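Local structure of glutathione S-transferase family protein (Populus trichocarpa, 5F06) at residues 98-103 and 166-171; 116-121 and 177-182; 6-11 and 27-32; 142-147 and 183-188; 16-21 and 201-206. The protein binds glutathione and probably transfers it to electrophilic substrates, releasing halide from organic halides, as a phi-class glutathione transferase of poplar. One frame throughout, in Å; residues are numbered along the deposited sequence.

Overall arrangement
Interactions 1, 4 and 5 are largely buried, interaction 3 is partly so, and interaction 2 lies at the surface. Helix 90-120 serves both interaction 1, through its first half, and interaction 2, through its end. Interactions 1 and 4 meet where His169 NE2 lies 2.8 Å from Tyr147 OH, a probable hydrogen bond. Interaction 3 belongs to the thioredoxin-like domain, and interaction 5 joins helix 11-22 of that domain to helix 202-210. The chemistry follows place: interaction 1 holds a water among polar groups near the glutathione site, interaction 3 pairs backbones, interaction 4 adds a salt bridge on its more exposed side, and interactions 2 and 5 rest mainly on packing.

Interaction 1: residues 98-103 and 166-171; sequences VWTEVE and DLHHLP
Glu103 OE1 and His168 ND1 are joined by a water that also reaches the backbone O of Thr100. The water donates to Glu103 OE1 at 2.6 Å and to Thr100 O, and it lies in the plane of the His168 ring, 2.7 Å from His168 ND1. One molecule thus ties a helix carbonyl, a carboxylate and an imidazole together without direct bonds between the two segments. Glu103 OE1 also takes part in a salt bridge with Arg67, while His168 NE2 is bonded to Thr70 OG1, so both nitrogens of that ring have partners.

The aliphatic part of Glu103 does different work. With CG anti to the backbone N (chi1 -171°), the chain runs over one face of the His169 ring, and Glu103 CG sits 3.5 Å from the ring centroid in a CH-pi contact. A bend at chi2 then carries the carboxylate to His168, where Glu103 OE1 comes within 3.6 Å of His168 CB. Thr100 adds its methyl CG2, 4.2 Å from His168 ND1. Glutamate suits this place because its methylenes can cover a ring while its charged end reaches a second polar group. Arg67 binds glutathione, and the arrangement is a second shell behind the glutathione site, built where helix 90-120 meets the turn at 167-170 in the all-helical domain of a glutathione transferase.

Interaction 2: residues 116-121 and 177-182; sequences FQFMVA and MKTPAA
Aromatic packing comes first: the ring of Phe118 lies against Thr179, whose CB stands over one face, 3.9 Å from the ring centroid and 13° off its normal, in a CH-pi contact. The methyl Thr179 CG2 covers the same face nearer the root of the ring, approaching Phe118 CD2 to 3.7 Å. Phe118 has CG beside its backbone N (chi1 -79°), a torsion that swings the flat ring from helix 90-120 toward the loop. A broad aromatic surface suits this place, since its face can receive the CB and methyl of a beta-branched residue.

Apolar contacts extend this centre. Pro180 CD meets the far end of the ring obliquely, 3.9 Å from Phe118 CZ, and Ala181 CB touches Phe118 CE2 more loosely at 4.4 Å. The bent chain of Met119 brings its terminal CE to within 4.0 Å of Thr179 CG2 in the conformer described; a second one exists, so this contact is less certain.

Polar bonding stays within the loop and its neighbourhood. Thr179 OG1 accepts a weak bond from Ala181 N at 3.1 Å and is also bonded to the backbone O of Leu176, so the hydroxyl bonds within the loop while CB and CG2 pack on the ring. Lys178 NZ is bonded to Asn212 OD1. With dispersion and shape alone joining the two segments, the contact lacks the directional restraint of a bonded pair.

Interaction 3: residues 6-11 and 27-32; sequences GAPMST and FELVPV. With SO4 (sulfate ion), chain D.
Pro8 and Leu29 cross their side chains obliquely, Pro8 CG resting 3.6 Å from the methyl Leu29 CD2. Leu29 extends its CG anti to the backbone N (chi1 179°), which lets the branched end reach across to the ring. On the other flank Val32 lays CG2 alongside the main chain of Gly6, 3.5 Å from Gly6 N, so the bare glycine backbone lies close to a branched side chain. These neighbours flank a parallel bridge: Gly6 N donates to Val30 O at 3.1 Å, and Val32 N donates to Gly6 O at 2.9 Å. With helix 11-22 between the strands, this is the beta-alpha-beta crossover that opens the thioredoxin-like fold. Pro31, which has no N-H to donate, still brings CA to 3.3 Å from Gly6 O in a C-H...O contact. Ser10, which ends the type I turn from Ala7, occupies the N-cap of helix 11-22. Thr11, a glutathione-binding residue, points its backbone N almost straight at O4 of a sulfate ion, probably from the crystallisation liquor, 2.9 Å away.

Interaction 4: residues 142-147 and 183-188; sequences KVLDIY and SVVNER
Leu144 and Val184 form the tightly packed side of this contact, their side chains crossing at about a right angle with CD1 of the leucine 3.6 Å from CG2 of the valine. Leu144 CD1 also meets Val185 CG2, at a longer 4.2 Å. Branched aliphatic groups suit this spot because they interlock between helix 130-153 and the short helix 183-186, with Val191 of helix 189-198 and Tyr107 of helix 90-120 also packing on Leu144.

Toward the solvent side the chemistry becomes ionic. Arg188 runs extended from CG to NE (chi2 164°, chi3 174°), passing CD 3.7 Å from Leu144 CB, so its carbon chain borders the apolar patch before its charged end reaches the exposed Asp145. The guanidinium approaches side-on and directs two N-H groups to a single oxygen: Arg188 NE lies 2.9 Å and Arg188 NH2 3.0 Å from Asp145 OD1. That oxygen sits near the guanidinium plane but is approached from one face of the carboxylate, which is turned 26° from the guanidinium. Arg188 NH1 donates to the backbone O of Val184 at 2.8 Å, in the carbonyl plane. Three bonds to two acceptors thus fix the rotation of the head group. Arg188 also holds the N-cap position of helix 189-198, and the whole is helix packing bordered by a salt bridge within the all-helical C-terminal domain of a glutathione transferase.

Interaction 5: residues 16-21 and 201-206; sequences VLTCLH and RPAFKK
His21 presents one face of its imidazole to the chain of Lys206, whose CD lies 4.0 Å from the ring centroid in a CH-pi contact, offset toward the rim. The two side chains cross at about a right angle, and Lys206 CD is 3.7 Å from His21 CE1. Lys206 starts with CG anti to its backbone N (chi1 -171°) and stays extended, a shape that carries its methylenes past the ring. Lys206 NZ comes 4.4 Å from His21 ND1, without contact of the two polar atoms. Phe27 meets the same imidazole with its ring plane turned by about 65°, so the histidine is packed by both a lysine and an aromatic group.

Deeper in, small residues let the helices come close. Ala203 turns its CB toward helix 11-22 and touches His21 CB at 3.9 Å, while the axes of segments 16-21 and 202-206 approach to 8.3 Å at 137° between their directions. Thr18 places OG1 3.5 Å from Ala203 O in a weak and, given its two conformers, doubtful hydrogen bond, and lies at the edge of the Phe204 ring. Phe204 itself stacks edge-to-face with Tyr174. Alanine suits the crossing because its short side chain permits close approach, and threonine because it is compact and its OG1 can face a backbone carbonyl. With only a weak polar link, the contact between 16-21 and 201-206 probably rests mainly on packing.

Interaction 1: residues 98-103 and 166-171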
# COMPACT_ATOMS: atom_id res chain seq x y z
N VAL A 98 -0.08 -2.30 -10.47
CA VAL A 98 -0.17 -3.65 -9.93
C VAL A 98 1.03 -3.92 -9.03
O VAL A 98 0.87 -4.34 -7.88
CB VAL A 98 -0.24 -4.71 -11.05
CG1 VAL A 98 -0.11 -6.12 -10.48
CG2 VAL A 98 -1.55 -4.57 -11.82
N TRP A 99 2.23 -3.67 -9.54
CA TRP A 99 3.43 -4.09 -8.84
C TRP A 99 3.87 -3.12 -7.75
O TRP A 99 4.62 -3.52 -6.86
CB TRP A 99 4.54 -4.35 -9.86
CG TRP A 99 4.23 -5.59 -10.63
CD1 TRP A 99 3.58 -5.67 -11.83
CD2 TRP A 99 4.49 -6.94 -10.23
NE1 TRP A 99 3.43 -6.99 -12.20
CE2 TRP A 99 3.98 -7.79 -11.24
CE3 TRP A 99 5.11 -7.52 -9.12
CZ2 TRP A 99 4.09 -9.17 -11.17
CZ3 TRP A 99 5.21 -8.90 -9.05
CH2 TRP A 99 4.70 -9.71 -10.07
N THR A 100 3.39 -1.87 -7.78
CA THR A 100 3.58 -1.00 -6.61
C THR A 100 2.70 -1.50 -5.47
O THR A 100 3.08 -1.39 -4.31
CB THR A 100 3.26 0.50 -6.88
OG1 THR A 100 1.92 0.66 -7.34
CG2 THR A 100 4.24 1.09 -7.90
N GLU A 101 1.53 -2.04 -5.81
CA GLU A 101 0.65 -2.58 -4.79
C GLU A 101 1.22 -3.89 -4.24
O GLU A 101 1.07 -4.18 -3.07
CB GLU A 101 -0.76 -2.81 -5.32
CG GLU A 101 -1.58 -1.54 -5.44
CD GLU A 101 -1.78 -0.85 -4.11
OE1 GLU A 101 -2.11 -1.55 -3.12
OE2 GLU A 101 -1.59 0.38 -4.04
N VAL A 102 1.89 -4.65 -5.10
CA VAL A 102 2.56 -5.87 -4.66
C VAL A 102 3.64 -5.52 -3.64
O VAL A 102 3.79 -6.20 -2.63
CB VAL A 102 3.17 -6.64 -5.85
CG1 VAL A 102 4.14 -7.73 -5.37
CG2 VAL A 102 2.07 -7.26 -6.70
N GLU A 103 4.39 -4.46 -3.91
CA GLU A 103 5.43 -4.02 -2.98
C GLU A 103 4.84 -3.61 -1.64
O GLU A 103 5.38 -3.95 -0.58
CB GLU A 103 6.23 -2.86 -3.58
CG GLU A 103 7.49 -2.48 -2.79
CD GLU A 103 7.22 -1.51 -1.65
OE1 GLU A 103 6.28 -0.68 -1.78
OE2 GLU A 103 7.95 -1.55 -0.64
N ASP A 166 9.70 -0.93 -9.15
CA ASP A 166 11.04 -1.37 -8.78
C ASP A 166 11.64 -0.43 -7.74
O ASP A 166 12.20 -0.88 -6.73
CB ASP A 166 11.95 -1.45 -10.00
CG ASP A 166 11.30 -2.17 -11.16
OD1 ASP A 166 11.35 -3.42 -11.20
OD2 ASP A 166 10.73 -1.47 -12.03
N LEU A 167 11.53 0.86 -8.00
CA LEU A 167 12.12 1.90 -7.16
C LEU A 167 11.75 1.73 -5.69
O LEU A 167 12.60 1.86 -4.80
CB LEU A 167 11.69 3.28 -7.64
CG LEU A 167 12.30 4.48 -6.91
CD1 LEU A 167 12.48 5.65 -7.86
CD2 LEU A 167 11.47 4.91 -5.70
N HIS A 168 10.48 1.44 -5.42
CA HIS A 168 10.01 1.35 -4.05
C HIS A 168 10.71 0.25 -3.26
O HIS A 168 10.71 0.28 -2.03
CB HIS A 168 8.49 1.13 -4.01
CG HIS A 168 7.71 2.37 -4.29
ND1 HIS A 168 6.34 2.37 -4.44
CD2 HIS A 168 8.11 3.66 -4.44
CE1 HIS A 168 5.93 3.60 -4.68
NE2 HIS A 168 6.97 4.40 -4.68
N HIS A 169 11.33 -0.70 -3.97
CA HIS A 169 12.03 -1.83 -3.33
C HIS A 169 13.44 -1.50 -2.86
O HIS A 169 14.05 -2.26 -2.11
CB HIS A 169 12.13 -3.01 -4.29
CG HIS A 169 10.82 -3.67 -4.60
ND1 HIS A 169 9.91 -3.13 -5.48
CD2 HIS A 169 10.28 -4.83 -4.15
CE1 HIS A 169 8.86 -3.93 -5.56
NE2 HIS A 169 9.06 -4.97 -4.77
N LEU A 170 13.99 -0.39 -3.33
CA LEU A 170 15.41 -0.13 -3.17
C LEU A 170 15.87 -0.00 -1.71
O LEU A 170 16.84 -0.65 -1.32
CB LEU A 170 15.81 1.13 -3.95
CG LEU A 170 15.95 0.95 -5.47
CD1 LEU A 170 16.07 2.31 -6.15
CD2 LEU A 170 17.16 0.08 -5.83
N PRO A 171 15.17 0.80 -0.89
CA PRO A 171 15.77 1.10 0.42
C PRO A 171 15.82 -0.09 1.38
O PRO A 171 16.90 -0.34 1.93
CB PRO A 171 14.88 2.22 0.98
CG PRO A 171 14.19 2.79 -0.20
CD PRO A 171 13.98 1.64 -1.14
O HOH W 1 4.75 0.41 -3.62

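Interaction 2: residues 116-121 and 177-182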
# COMPACT_ATOMS: atom_id res chain seq x y z
N PHE A 116 14.07 -4.34 10.53
CA PHE A 116 13.79 -3.79 11.85
C PHE A 116 14.59 -4.53 12.91
O PHE A 116 15.23 -3.92 13.76
CB PHE A 116 12.30 -3.88 12.18
CG PHE A 116 11.95 -3.34 13.54
CD1 PHE A 116 11.62 -2.01 13.71
CD2 PHE A 116 11.96 -4.17 14.65
CE1 PHE A 116 11.31 -1.51 14.96
CE2 PHE A 116 11.65 -3.68 15.90
CZ PHE A 116 11.32 -2.35 16.06
N GLN A 117 14.55 -5.85 12.86
CA GLN A 117 15.22 -6.67 13.86
C GLN A 117 16.74 -6.47 13.82
O GLN A 117 17.39 -6.35 14.87
CB GLN A 117 14.87 -8.15 13.66
CG GLN A 117 13.45 -8.51 14.10
CD GLN A 117 13.19 -8.18 15.56
OE1 GLN A 117 14.06 -8.33 16.41
NE2 GLN A 117 11.98 -7.70 15.85
N PHE A 118 17.31 -6.41 12.62
CA PHE A 118 18.75 -6.23 12.48
C PHE A 118 19.23 -4.80 12.81
O PHE A 118 20.26 -4.63 13.45
CB PHE A 118 19.19 -6.58 11.05
CG PHE A 118 19.33 -8.06 10.80
CD1 PHE A 118 20.30 -8.80 11.46
CD2 PHE A 118 18.51 -8.70 9.88
CE1 PHE A 118 20.44 -10.16 11.22
CE2 PHE A 118 18.64 -10.05 9.64
CZ PHE A 118 19.61 -10.78 10.31
N MET A 119 18.47 -3.80 12.36
CA MET A 119 18.94 -2.42 12.37
C MET A 119 18.30 -1.56 13.46
O MET A 119 18.95 -0.67 14.00
CB MET A 119 18.68 -1.77 11.00
CG MET A 119 19.30 -2.52 9.83
SD MET A 119 21.07 -2.76 10.01
CE MET A 119 21.49 -3.40 8.39
N VAL A 120 17.03 -1.81 13.76
CA VAL A 120 16.29 -0.94 14.68
C VAL A 120 16.22 -1.51 16.10
O VAL A 120 16.35 -0.76 17.07
CB VAL A 120 14.85 -0.70 14.18
CG1 VAL A 120 14.15 0.33 15.07
CG2 VAL A 120 14.86 -0.22 12.74
N ALA A 121 16.03 -2.82 16.24
CA ALA A 121 15.86 -3.43 17.56
C ALA A 121 17.05 -3.13 18.49
O ALA A 121 16.84 -2.81 19.66
CB ALA A 121 15.65 -4.93 17.43
N MET A 177 20.59 -6.48 2.15
CA MET A 177 21.77 -7.04 1.51
C MET A 177 23.02 -6.87 2.37
O MET A 177 24.07 -7.45 2.07
CB MET A 177 21.98 -6.40 0.14
CG MET A 177 20.88 -6.74 -0.87
SD MET A 177 20.60 -8.50 -1.07
CE MET A 177 22.08 -8.96 -1.97
N LYS A 178 22.91 -6.10 3.44
CA LYS A 178 24.01 -5.95 4.40
C LYS A 178 23.98 -7.04 5.46
O LYS A 178 24.94 -7.19 6.22
CB LYS A 178 23.94 -4.58 5.08
CG LYS A 178 24.05 -3.39 4.13
CD LYS A 178 24.01 -2.09 4.90
CE LYS A 178 24.25 -0.89 4.00
NZ LYS A 178 25.65 -0.85 3.48
N THR A 179 22.89 -7.79 5.51
CA THR A 179 22.68 -8.81 6.53
C THR A 179 22.82 -10.22 5.95
O THR A 179 22.91 -10.39 4.73
CB THR A 179 21.28 -8.69 7.18
OG1 THR A 179 20.28 -9.25 6.32
CG2 THR A 179 20.93 -7.23 7.48
N PRO A 180 22.84 -11.25 6.82
CA PRO A 180 22.87 -12.63 6.31
C PRO A 180 21.65 -12.97 5.46
O PRO A 180 21.72 -13.88 4.63
CB PRO A 180 22.90 -13.47 7.59
CG PRO A 180 23.48 -12.57 8.62
CD PRO A 180 22.97 -11.20 8.29
N ALA A 181 20.55 -12.25 5.67
CA ALA A 181 19.32 -12.49 4.92
C ALA A 181 19.47 -12.10 3.45
O ALA A 181 18.58 -12.36 2.65
CB ALA A 181 18.16 -11.72 5.55
N ALA A 182 20.60 -11.50 3.10
CA ALA A 182 20.93 -11.24 1.70
C ALA A 182 20.83 -12.50 0.84
O ALA A 182 20.65 -12.42 -0.38
CB ALA A 182 22.33 -10.66 1.59

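Interaction 3: residues 6-11 and 27-32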
# COMPACT_ATOMS: atom_id res chain seq x y z
N GLY A 6 13.19 14.67 6.78
CA GLY A 6 13.59 13.32 7.11
C GLY A 6 15.06 13.19 7.42
O GLY A 6 15.67 14.12 7.96
N ALA A 7 15.64 12.05 7.08
CA ALA A 7 17.06 11.80 7.32
C ALA A 7 17.63 10.91 6.22
O ALA A 7 16.99 9.94 5.82
CB ALA A 7 17.25 11.15 8.68
N PRO A 8 18.84 11.23 5.72
CA PRO A 8 19.44 10.46 4.63
C PRO A 8 19.55 8.95 4.88
O PRO A 8 19.47 8.17 3.93
CB PRO A 8 20.84 11.07 4.50
CG PRO A 8 20.70 12.46 5.00
CD PRO A 8 19.66 12.41 6.08
N MET A 9 19.74 8.56 6.14
CA MET A 9 20.02 7.17 6.46
C MET A 9 18.76 6.29 6.56
O MET A 9 18.86 5.07 6.56
CB MET A 9 20.81 7.09 7.77
CG MET A 9 21.33 5.71 8.11
SD MET A 9 22.68 5.72 9.31
CE MET A 9 24.04 6.27 8.27
N SER A 10 17.59 6.91 6.63
CA SER A 10 16.36 6.13 6.80
C SER A 10 15.82 5.63 5.46
O SER A 10 15.88 6.32 4.44
CB SER A 10 15.28 6.96 7.51
OG SER A 10 14.64 7.86 6.63
N THR A 11 15.30 4.41 5.49
CA THR A 11 14.75 3.76 4.31
C THR A 11 13.62 4.56 3.70
O THR A 11 13.50 4.66 2.48
CB THR A 11 14.22 2.36 4.64
OG1 THR A 11 13.28 2.46 5.72
CG2 THR A 11 15.35 1.44 5.04
N PHE A 27 15.43 20.17 -4.71
CA PHE A 27 14.70 19.97 -3.47
C PHE A 27 15.59 20.34 -2.29
O PHE A 27 16.79 20.50 -2.45
CB PHE A 27 14.22 18.52 -3.32
CG PHE A 27 15.35 17.54 -3.17
CD1 PHE A 27 15.94 16.96 -4.28
CD2 PHE A 27 15.81 17.18 -1.91
CE1 PHE A 27 16.98 16.06 -4.15
CE2 PHE A 27 16.84 16.28 -1.77
CZ PHE A 27 17.43 15.72 -2.89
N GLU A 28 14.97 20.49 -1.12
CA GLU A 28 15.71 20.70 0.11
C GLU A 28 15.40 19.58 1.09
O GLU A 28 14.24 19.34 1.42
CB GLU A 28 15.37 22.04 0.74
CG GLU A 28 16.12 22.27 2.05
CD GLU A 28 15.80 23.60 2.70
OE1 GLU A 28 15.01 24.38 2.13
OE2 GLU A 28 16.36 23.87 3.79
N LEU A 29 16.45 18.90 1.54
CA LEU A 29 16.34 17.93 2.62
C LEU A 29 16.51 18.65 3.95
O LEU A 29 17.57 19.20 4.24
CB LEU A 29 17.37 16.82 2.47
CG LEU A 29 17.38 15.74 3.57
CD1 LEU A 29 16.04 15.06 3.68
CD2 LEU A 29 18.46 14.72 3.29
N VAL A 30 15.44 18.68 4.74
CA VAL A 30 15.45 19.29 6.06
C VAL A 30 15.58 18.19 7.11
O VAL A 30 14.70 17.33 7.20
CB VAL A 30 14.18 20.12 6.33
CG1 VAL A 30 14.24 20.77 7.70
CG2 VAL A 30 13.99 21.16 5.23
N PRO A 31 16.67 18.19 7.89
CA PRO A 31 16.84 17.11 8.86
C PRO A 31 15.75 17.05 9.92
O PRO A 31 15.29 18.09 10.40
CB PRO A 31 18.19 17.44 9.51
CG PRO A 31 18.91 18.24 8.51
CD PRO A 31 17.87 19.05 7.81
N VAL A 32 15.34 15.84 10.27
CA VAL A 32 14.48 15.60 11.42
C VAL A 32 15.26 14.75 12.42
O VAL A 32 15.75 13.67 12.09
CB VAL A 32 13.17 14.89 11.03
CG1 VAL A 32 12.29 14.66 12.25
CG2 VAL A 32 12.42 15.69 9.99
S SO4 D . 15.22 1.99 8.90
O1 SO4 D . 16.47 1.46 9.44
O2 SO4 D . 14.63 1.01 7.99
O3 SO4 D . 14.29 2.26 9.99
O4 SO4 D . 15.49 3.23 8.17

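Interaction 4: residues 142-147 and 183-188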
# COMPACT_ATOMS: atom_id res chain seq x y z
N LYS A 142 9.18 -16.61 -0.40
CA LYS A 142 8.02 -17.03 -1.19
C LYS A 142 7.55 -15.90 -2.11
O LYS A 142 7.13 -16.16 -3.24
CB LYS A 142 6.89 -17.49 -0.26
CG LYS A 142 7.02 -18.95 0.12
CD LYS A 142 6.19 -19.31 1.35
CE LYS A 142 6.23 -20.80 1.61
NZ LYS A 142 5.92 -21.13 3.02
N VAL A 143 7.62 -14.67 -1.63
CA VAL A 143 7.37 -13.53 -2.50
C VAL A 143 8.42 -13.51 -3.61
O VAL A 143 8.10 -13.31 -4.79
CB VAL A 143 7.41 -12.19 -1.74
CG1 VAL A 143 7.26 -11.01 -2.69
CG2 VAL A 143 6.31 -12.16 -0.69
N LEU A 144 9.68 -13.74 -3.24
CA LEU A 144 10.77 -13.67 -4.21
C LEU A 144 10.74 -14.82 -5.20
O LEU A 144 11.34 -14.72 -6.28
CB LEU A 144 12.12 -13.63 -3.49
CG LEU A 144 12.48 -12.30 -2.81
CD1 LEU A 144 13.83 -12.43 -2.11
CD2 LEU A 144 12.51 -11.13 -3.80
N ASP A 145 10.07 -15.92 -4.85
CA ASP A 145 9.89 -17.01 -5.80
C ASP A 145 9.02 -16.55 -6.97
O ASP A 145 9.25 -16.93 -8.12
CB ASP A 145 9.25 -18.23 -5.12
CG ASP A 145 10.21 -18.96 -4.19
OD1 ASP A 145 11.44 -18.77 -4.30
OD2 ASP A 145 9.72 -19.75 -3.36
N ILE A 146 8.02 -15.74 -6.66
CA ILE A 146 7.16 -15.17 -7.70
C ILE A 146 7.93 -14.14 -8.51
O ILE A 146 7.79 -14.07 -9.74
CB ILE A 146 5.89 -14.53 -7.09
CG1 ILE A 146 5.10 -15.55 -6.28
CG2 ILE A 146 5.01 -13.92 -8.19
CD1 ILE A 146 4.55 -16.72 -7.09
N TYR A 147 8.74 -13.33 -7.83
CA TYR A 147 9.58 -12.33 -8.50
C TYR A 147 10.54 -13.00 -9.48
O TYR A 147 10.76 -12.50 -10.59
CB TYR A 147 10.38 -11.50 -7.49
CG TYR A 147 9.60 -10.39 -6.81
CD1 TYR A 147 8.22 -10.47 -6.65
CD2 TYR A 147 10.24 -9.26 -6.33
CE1 TYR A 147 7.50 -9.46 -6.03
CE2 TYR A 147 9.54 -8.24 -5.72
CZ TYR A 147 8.17 -8.34 -5.56
OH TYR A 147 7.48 -7.32 -4.95
N SER A 183 20.94 -13.66 1.48
CA SER A 183 20.92 -14.94 0.78
C SER A 183 19.65 -15.18 -0.04
O SER A 183 19.70 -15.86 -1.07
CB SER A 183 21.11 -16.09 1.78
OG SER A 183 20.12 -16.06 2.80
N VAL A 184 18.52 -14.64 0.41
CA VAL A 184 17.27 -14.87 -0.31
C VAL A 184 17.31 -14.20 -1.68
O VAL A 184 16.70 -14.68 -2.63
CB VAL A 184 16.02 -14.37 0.46
CG1 VAL A 184 15.91 -15.07 1.80
CG2 VAL A 184 16.05 -12.86 0.66
N VAL A 185 18.04 -13.10 -1.78
CA VAL A 185 18.24 -12.42 -3.06
C VAL A 185 19.33 -13.11 -3.87
O VAL A 185 19.14 -13.41 -5.05
CB VAL A 185 18.61 -10.93 -2.85
CG1 VAL A 185 19.08 -10.26 -4.14
CG2 VAL A 185 17.43 -10.18 -2.27
N ASN A 186 20.46 -13.40 -3.23
CA ASN A 186 21.61 -13.94 -3.94
C ASN A 186 21.40 -15.34 -4.51
O ASN A 186 22.07 -15.72 -5.47
CB ASN A 186 22.83 -13.95 -3.03
CG ASN A 186 23.44 -12.57 -2.87
OD1 ASN A 186 23.34 -11.72 -3.76
ND2 ASN A 186 24.09 -12.34 -1.74
N GLU A 187 20.47 -16.10 -3.93
CA GLU A 187 20.25 -17.49 -4.35
C GLU A 187 19.21 -17.63 -5.46
O GLU A 187 18.94 -18.74 -5.93
CB GLU A 187 19.84 -18.34 -3.15
CG GLU A 187 21.00 -18.69 -2.24
CD GLU A 187 20.59 -19.49 -1.03
OE1 GLU A 187 19.40 -19.87 -0.94
OE2 GLU A 187 21.46 -19.74 -0.17
N ARG A 188 18.63 -16.51 -5.87
CA ARG A 188 17.67 -16.47 -6.97
C ARG A 188 18.25 -15.63 -8.12
O ARG A 188 18.28 -14.41 -8.03
CB ARG A 188 16.33 -15.90 -6.50
CG ARG A 188 15.61 -16.81 -5.52
CD ARG A 188 14.51 -16.11 -4.76
NE ARG A 188 13.75 -17.05 -3.94
CZ ARG A 188 14.14 -17.51 -2.75
NH1 ARG A 188 15.30 -17.12 -2.21
NH2 ARG A 188 13.37 -18.36 -2.10

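Interaction 5: residues 16-21 and 201-206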
# COMPACT_ATOMS: atom_id res chain seq x y z
N VAL A 16 12.03 8.37 -1.16
CA VAL A 16 11.69 9.62 -1.83
C VAL A 16 12.91 10.22 -2.53
O VAL A 16 12.82 10.66 -3.68
CB VAL A 16 11.11 10.65 -0.83
CG1 VAL A 16 10.74 11.95 -1.55
CG2 VAL A 16 9.90 10.08 -0.12
N LEU A 17 14.04 10.22 -1.84
CA LEU A 17 15.25 10.83 -2.39
C LEU A 17 15.60 10.26 -3.76
O LEU A 17 15.92 11.01 -4.68
CB LEU A 17 16.42 10.65 -1.43
CG LEU A 17 16.38 11.52 -0.17
CD1 LEU A 17 17.49 11.12 0.77
CD2 LEU A 17 16.50 12.99 -0.53
N THR A 18 15.53 8.94 -3.91
CA THR A 18 15.88 8.33 -5.19
C THR A 18 14.87 8.73 -6.26
O THR A 18 15.24 8.96 -7.41
CB THR A 18 15.99 6.79 -5.09
OG1 THR A 18 16.41 6.26 -6.35
CG2 THR A 18 14.67 6.17 -4.68
N CYS A 19 13.60 8.85 -5.88
CA CYS A 19 12.57 9.31 -6.81
C CYS A 19 12.85 10.74 -7.27
O CYS A 19 12.78 11.04 -8.47
CB CYS A 19 11.18 9.23 -6.17
SG CYS A 19 9.83 9.81 -7.26
N LEU A 20 13.18 11.62 -6.33
CA LEU A 20 13.53 13.00 -6.66
C LEU A 20 14.69 13.06 -7.67
O LEU A 20 14.65 13.86 -8.60
CB LEU A 20 13.89 13.77 -5.39
CG LEU A 20 12.71 14.11 -4.47
CD1 LEU A 20 13.18 14.45 -3.06
CD2 LEU A 20 11.91 15.27 -5.05
N HIS A 21 15.70 12.21 -7.49
CA HIS A 21 16.85 12.20 -8.40
C HIS A 21 16.50 11.63 -9.77
O HIS A 21 16.98 12.13 -10.79
CB HIS A 21 18.01 11.42 -7.79
CG HIS A 21 18.62 12.08 -6.60
ND1 HIS A 21 18.98 13.41 -6.59
CD2 HIS A 21 18.94 11.60 -5.38
CE1 HIS A 21 19.49 13.72 -5.41
NE2 HIS A 21 19.48 12.63 -4.66
N ARG A 201 21.79 2.06 -10.48
CA ARG A 201 21.34 3.24 -11.20
C ARG A 201 21.92 4.49 -10.55
O ARG A 201 22.01 4.55 -9.32
CB ARG A 201 19.81 3.32 -11.23
CG ARG A 201 19.15 2.18 -12.00
CD ARG A 201 17.63 2.30 -11.95
NE ARG A 201 17.13 3.52 -12.57
CZ ARG A 201 16.82 3.65 -13.86
NH1 ARG A 201 16.95 2.63 -14.70
NH2 ARG A 201 16.37 4.81 -14.32
N PRO A 202 22.32 5.49 -11.36
CA PRO A 202 22.91 6.72 -10.81
C PRO A 202 22.04 7.37 -9.74
O PRO A 202 22.57 7.87 -8.74
CB PRO A 202 23.03 7.62 -12.03
CG PRO A 202 23.18 6.69 -13.17
CD PRO A 202 22.34 5.49 -12.83
N ALA A 203 20.72 7.35 -9.94
CA ALA A 203 19.80 8.02 -9.03
C ALA A 203 19.76 7.38 -7.65
O ALA A 203 19.37 8.03 -6.68
CB ALA A 203 18.40 8.03 -9.64
N PHE A 204 20.15 6.11 -7.54
CA PHE A 204 20.18 5.45 -6.23
C PHE A 204 21.58 5.48 -5.64
O PHE A 204 21.73 5.46 -4.42
CB PHE A 204 19.69 4.00 -6.30
CG PHE A 204 19.68 3.33 -4.96
CD1 PHE A 204 18.76 3.70 -3.99
CD2 PHE A 204 20.60 2.34 -4.65
CE1 PHE A 204 18.75 3.10 -2.75
CE2 PHE A 204 20.60 1.74 -3.40
CZ PHE A 204 19.67 2.12 -2.45
N LYS A 205 22.60 5.50 -6.49
CA LYS A 205 23.97 5.47 -6.01
C LYS A 205 24.25 6.70 -5.15
O LYS A 205 24.99 6.63 -4.18
CB LYS A 205 24.96 5.38 -7.17
CG LYS A 205 25.06 3.98 -7.78
CD LYS A 205 26.47 3.66 -8.28
CE LYS A 205 26.62 3.86 -9.78
NZ LYS A 205 26.26 5.23 -10.23
N LYS A 206 23.65 7.83 -5.52
CA LYS A 206 23.82 9.06 -4.74
C LYS A 206 23.13 8.93 -3.39
O LYS A 206 23.60 9.47 -2.39
CB LYS A 206 23.27 10.26 -5.51
CG LYS A 206 23.60 11.60 -4.87
CD LYS A 206 23.05 12.76 -5.68
CE LYS A 206 23.44 14.09 -5.05
NZ LYS A 206 22.87 15.26 -5.78